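Local coordinates for uncharacterized protein (Staphylococcus aureus, PDB 4YBV) that probably hydrolyses thioesters, as a hot dog fold enzyme of the thioesterase superfamily, at residues C53-I61 against R95-I104. The protein carries 1 engineered substitution. Numbering follows the deposited sequence.
Sequences CSLGSANLI and RGKSTHVWDI
Ser57 OG, on helix 53-60, bridges two aromatic side chains of strand 99-104, His100 and Trp102. Trp102 NE1 donates to it over 2.8 Å, with an N-H...O angle of 159° and the oxygen close to the indole plane. His100 ND1 lies 2.9 Å from the same Ser57 OG, a hydrogen bond in which either atom could be the donor. Two bonds thus grip one buried hydroxyl and probably help to hold both rings in their rotation. The serine reaches them with OG turned anti to its carbonyl carbon (chi1 -76°).

One helical turn back, Cys53 lays its CB over a face of the indole, 3.4 Å from the centroid of the five-membered ring, as a CH-pi contact; its sulfur sits obliquely to that ring and meets Ile104 CD1. Gly56 brings bare backbone obliquely to the six-membered part of the indole, its C atom 3.3 Å from Trp102 CZ2, a close fit of backbone against the ring. Toward the helix end, Ile61 CG2 approaches His100 CE1 obliquely at 3.6 Å. Leu60 CD2 covers the centre of one face of the Arg95 guanidinium, and Arg95 NH2 reaches Leu60 O in a weak, bent bond of 3.1 Å.

This is the hot dog packing of a central helix, 42-60, against a curved antiparallel sheet: segments 53-60 and 99-104 approach to 9.5 Å between axes, their N-to-C directions 136° apart. Strand 85-95, touched by Leu60 and Trp102, and strand 113-124, touched by Ser57 and Ile61, flank strand 99-107 beneath the helix.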
loop_
_atom_site.group_PDB
_atom_site.type_symbol
_atom_site.label_atom_id
_atom_site.label_comp_id
_atom_site.label_asym_id
_atom_site.label_seq_id
_atom_site.Cartn_x
_atom_site.Cartn_y
_atom_site.Cartn_z
ATOM N N CYS A 53 -8.039 9.296 10.736
ATOM C CA CYS A 53 -7.755 8.187 11.637
ATOM C C CYS A 53 -6.784 8.560 12.773
ATOM O O CYS A 53 -6.790 7.915 13.821
ATOM C CB CYS A 53 -7.279 6.940 10.896
ATOM S SG CYS A 53 -6.166 7.096 9.590
ATOM N N SER A 54 -6.012 9.626 12.611
ATOM C CA SER A 54 -5.280 10.214 13.740
ATOM C C SER A 54 -6.237 10.680 14.888
ATOM O O SER A 54 -6.042 10.335 16.074
ATOM C CB SER A 54 -4.425 11.391 13.231
ATOM O OG SER A 54 -3.663 11.979 14.269
ATOM N N LEU A 55 -7.267 11.455 14.524
ATOM C CA LEU A 55 -8.305 11.847 15.478
ATOM C C LEU A 55 -8.980 10.621 16.116
ATOM O O LEU A 55 -9.181 10.583 17.330
ATOM C CB LEU A 55 -9.345 12.721 14.795
ATOM C CG LEU A 55 -8.820 14.088 14.372
ATOM C CD1 LEU A 55 -9.805 14.800 13.487
ATOM C CD2 LEU A 55 -8.450 14.952 15.572
ATOM N N GLY A 56 -9.326 9.632 15.296
ATOM C CA GLY A 56 -9.942 8.413 15.815
ATOM C C GLY A 56 -9.107 7.688 16.855
ATOM O O GLY A 56 -9.586 7.361 17.966
ATOM N N SER A 57 -7.847 7.438 16.511
ATOM C CA SER A 57 -6.995 6.711 17.418
ATOM C C SER A 57 -6.761 7.528 18.688
ATOM O O SER A 57 -6.710 6.958 19.793
ATOM C CB SER A 57 -5.668 6.338 16.753
ATOM O OG SER A 57 -5.861 5.258 15.864
ATOM N N ALA A 58 -6.643 8.854 18.543
ATOM C CA ALA A 58 -6.506 9.731 19.701
ATOM C C ALA A 58 -7.737 9.617 20.619
ATOM O O ALA A 58 -7.592 9.569 21.835
ATOM C CB ALA A 58 -6.302 11.181 19.268
ATOM N N ASN A 59 -8.932 9.554 20.029
ATOM C CA ASN A 59 -10.170 9.371 20.793
ATOM C C ASN A 59 -10.262 8.009 21.487
ATOM O O ASN A 59 -10.982 7.879 22.473
ATOM C CB ASN A 59 -11.406 9.546 19.897
ATOM C CG ASN A 59 -11.639 10.979 19.515
ATOM O OD1 ASN A 59 -11.143 11.877 20.195
ATOM N ND2 ASN A 59 -12.405 11.221 18.420
ATOM N N LEU A 60 -9.569 6.996 20.959
ATOM C CA LEU A 60 -9.649 5.654 21.545
ATOM C C LEU A 60 -8.615 5.344 22.633
ATOM O O LEU A 60 -8.694 4.309 23.293
ATOM C CB LEU A 60 -9.504 4.595 20.450
ATOM C CG LEU A 60 -10.645 4.394 19.458
ATOM C CD1 LEU A 60 -10.229 3.335 18.484
ATOM C CD2 LEU A 60 -11.959 4.020 20.143
ATOM N N ILE A 61 -7.627 6.206 22.804
ATOM C CA ILE A 61 -6.552 5.891 23.729
ATOM C C ILE A 61 -6.466 6.912 24.851
ATOM O O ILE A 61 -7.197 7.929 24.867
ATOM C CB ILE A 61 -5.166 5.821 23.018
ATOM C CG1 ILE A 61 -4.745 7.214 22.549
ATOM C CG2 ILE A 61 -5.188 4.813 21.856
ATOM C CD1 ILE A 61 -3.353 7.273 22.007
ATOM N N ARG A 95 -8.152 -2.766 16.585
ATOM C CA ARG A 95 -7.820 -1.897 17.688
ATOM C C ARG A 95 -6.854 -2.665 18.561
ATOM O O ARG A 95 -7.188 -3.137 19.641
ATOM C CB ARG A 95 -9.086 -1.540 18.459
ATOM C CG ARG A 95 -8.927 -0.428 19.475
ATOM C CD ARG A 95 -10.079 -0.443 20.463
ATOM N NE ARG A 95 -9.865 0.487 21.563
ATOM C CZ ARG A 95 -10.837 0.980 22.320
ATOM N NH1 ARG A 95 -12.095 0.631 22.094
ATOM N NH2 ARG A 95 -10.553 1.821 23.301
ATOM N N GLY A 96 -5.640 -2.774 18.039
ATOM C CA GLY A 96 -4.535 -3.455 18.673
ATOM C C GLY A 96 -4.012 -2.616 19.811
ATOM O O GLY A 96 -4.327 -1.437 19.919
ATOM N N LYS A 97 -3.230 -3.233 20.682
ATOM C CA LYS A 97 -2.706 -2.510 21.821
ATOM C C LYS A 97 -1.619 -1.561 21.366
ATOM O O LYS A 97 -1.537 -0.427 21.847
ATOM C CB LYS A 97 -2.179 -3.478 22.883
ATOM C CG LYS A 97 -1.590 -2.795 24.116
ATOM C CD LYS A 97 -1.690 -3.670 25.372
ATOM C CE LYS A 97 -1.113 -5.067 25.165
ATOM N NZ LYS A 97 -1.234 -5.895 26.402
ATOM N N SER A 98 -0.792 -2.026 20.433
ATOM C CA SER A 98 0.324 -1.226 19.933
ATOM C C SER A 98 -0.061 -0.456 18.645
ATOM O O SER A 98 0.294 0.722 18.494
ATOM C CB SER A 98 1.570 -2.118 19.710
ATOM O OG SER A 98 1.344 -3.203 18.807
ATOM N N THR A 99 -0.809 -1.103 17.749
ATOM C CA THR A 99 -1.231 -0.454 16.515
ATOM C C THR A 99 -2.757 -0.480 16.296
ATOM O O THR A 99 -3.447 -1.423 16.692
ATOM C CB THR A 99 -0.533 -1.096 15.286
ATOM O OG1 THR A 99 -0.893 -2.472 15.210
ATOM C CG2 THR A 99 0.986 -1.025 15.420
ATOM N N HIS A 100 -3.284 0.572 15.670
ATOM C CA HIS A 100 -4.651 0.577 15.152
ATOM C C HIS A 100 -4.642 0.546 13.642
ATOM O O HIS A 100 -3.828 1.212 12.987
ATOM C CB HIS A 100 -5.426 1.815 15.600
ATOM C CG HIS A 100 -5.571 1.930 17.081
ATOM N ND1 HIS A 100 -6.097 3.050 17.687
ATOM C CD2 HIS A 100 -5.251 1.068 18.080
ATOM C CE1 HIS A 100 -6.085 2.878 18.997
ATOM N NE2 HIS A 100 -5.580 1.684 19.257
ATOM N N VAL A 101 -5.583 -0.185 13.080
ATOM C CA VAL A 101 -5.711 -0.213 11.642
ATOM C C VAL A 101 -7.063 0.340 11.294
ATOM O O VAL A 101 -8.057 -0.140 11.833
ATOM C CB VAL A 101 -5.504 -1.648 11.107
ATOM C CG1 VAL A 101 -5.806 -1.729 9.635
ATOM C CG2 VAL A 101 -4.083 -2.096 11.425
ATOM N N TRP A 102 -7.104 1.370 10.435
ATOM C CA TRP A 102 -8.331 2.081 10.028
ATOM C C TRP A 102 -8.682 1.935 8.567
ATOM O O TRP A 102 -7.799 1.953 7.685
ATOM C CB TRP A 102 -8.198 3.595 10.301
ATOM C CG TRP A 102 -8.186 3.983 11.736
ATOM C CD1 TRP A 102 -7.120 3.984 12.582
ATOM C CD2 TRP A 102 -9.310 4.432 12.499
ATOM N NE1 TRP A 102 -7.519 4.404 13.841
ATOM C CE2 TRP A 102 -8.859 4.679 13.808
ATOM C CE3 TRP A 102 -10.654 4.651 12.199
ATOM C CZ2 TRP A 102 -9.713 5.132 14.829
ATOM C CZ3 TRP A 102 -11.503 5.107 13.216
ATOM C CH2 TRP A 102 -11.013 5.345 14.510
ATOM N N ASP A 103 -9.979 1.900 8.295
ATOM C CA ASP A 103 -10.484 1.927 6.933
ATOM C C ASP A 103 -11.060 3.315 6.674
ATOM O O ASP A 103 -11.795 3.794 7.492
ATOM C CB ASP A 103 -11.560 0.867 6.760
ATOM C CG ASP A 103 -11.722 0.444 5.348
ATOM O OD1 ASP A 103 -10.933 -0.434 4.933
ATOM O OD2 ASP A 103 -12.624 0.972 4.662
ATOM N N ILE A 104 -10.704 3.976 5.568
ATOM C CA ILE A 104 -11.227 5.316 5.303
ATOM C C ILE A 104 -11.809 5.410 3.905
ATOM O O ILE A 104 -11.145 5.078 2.926
ATOM C CB ILE A 104 -10.163 6.435 5.456
ATOM C CG1 ILE A 104 -9.354 6.313 6.739
ATOM C CG2 ILE A 104 -10.818 7.820 5.427
ATOM C CD1 ILE A 104 -7.982 5.709 6.529
#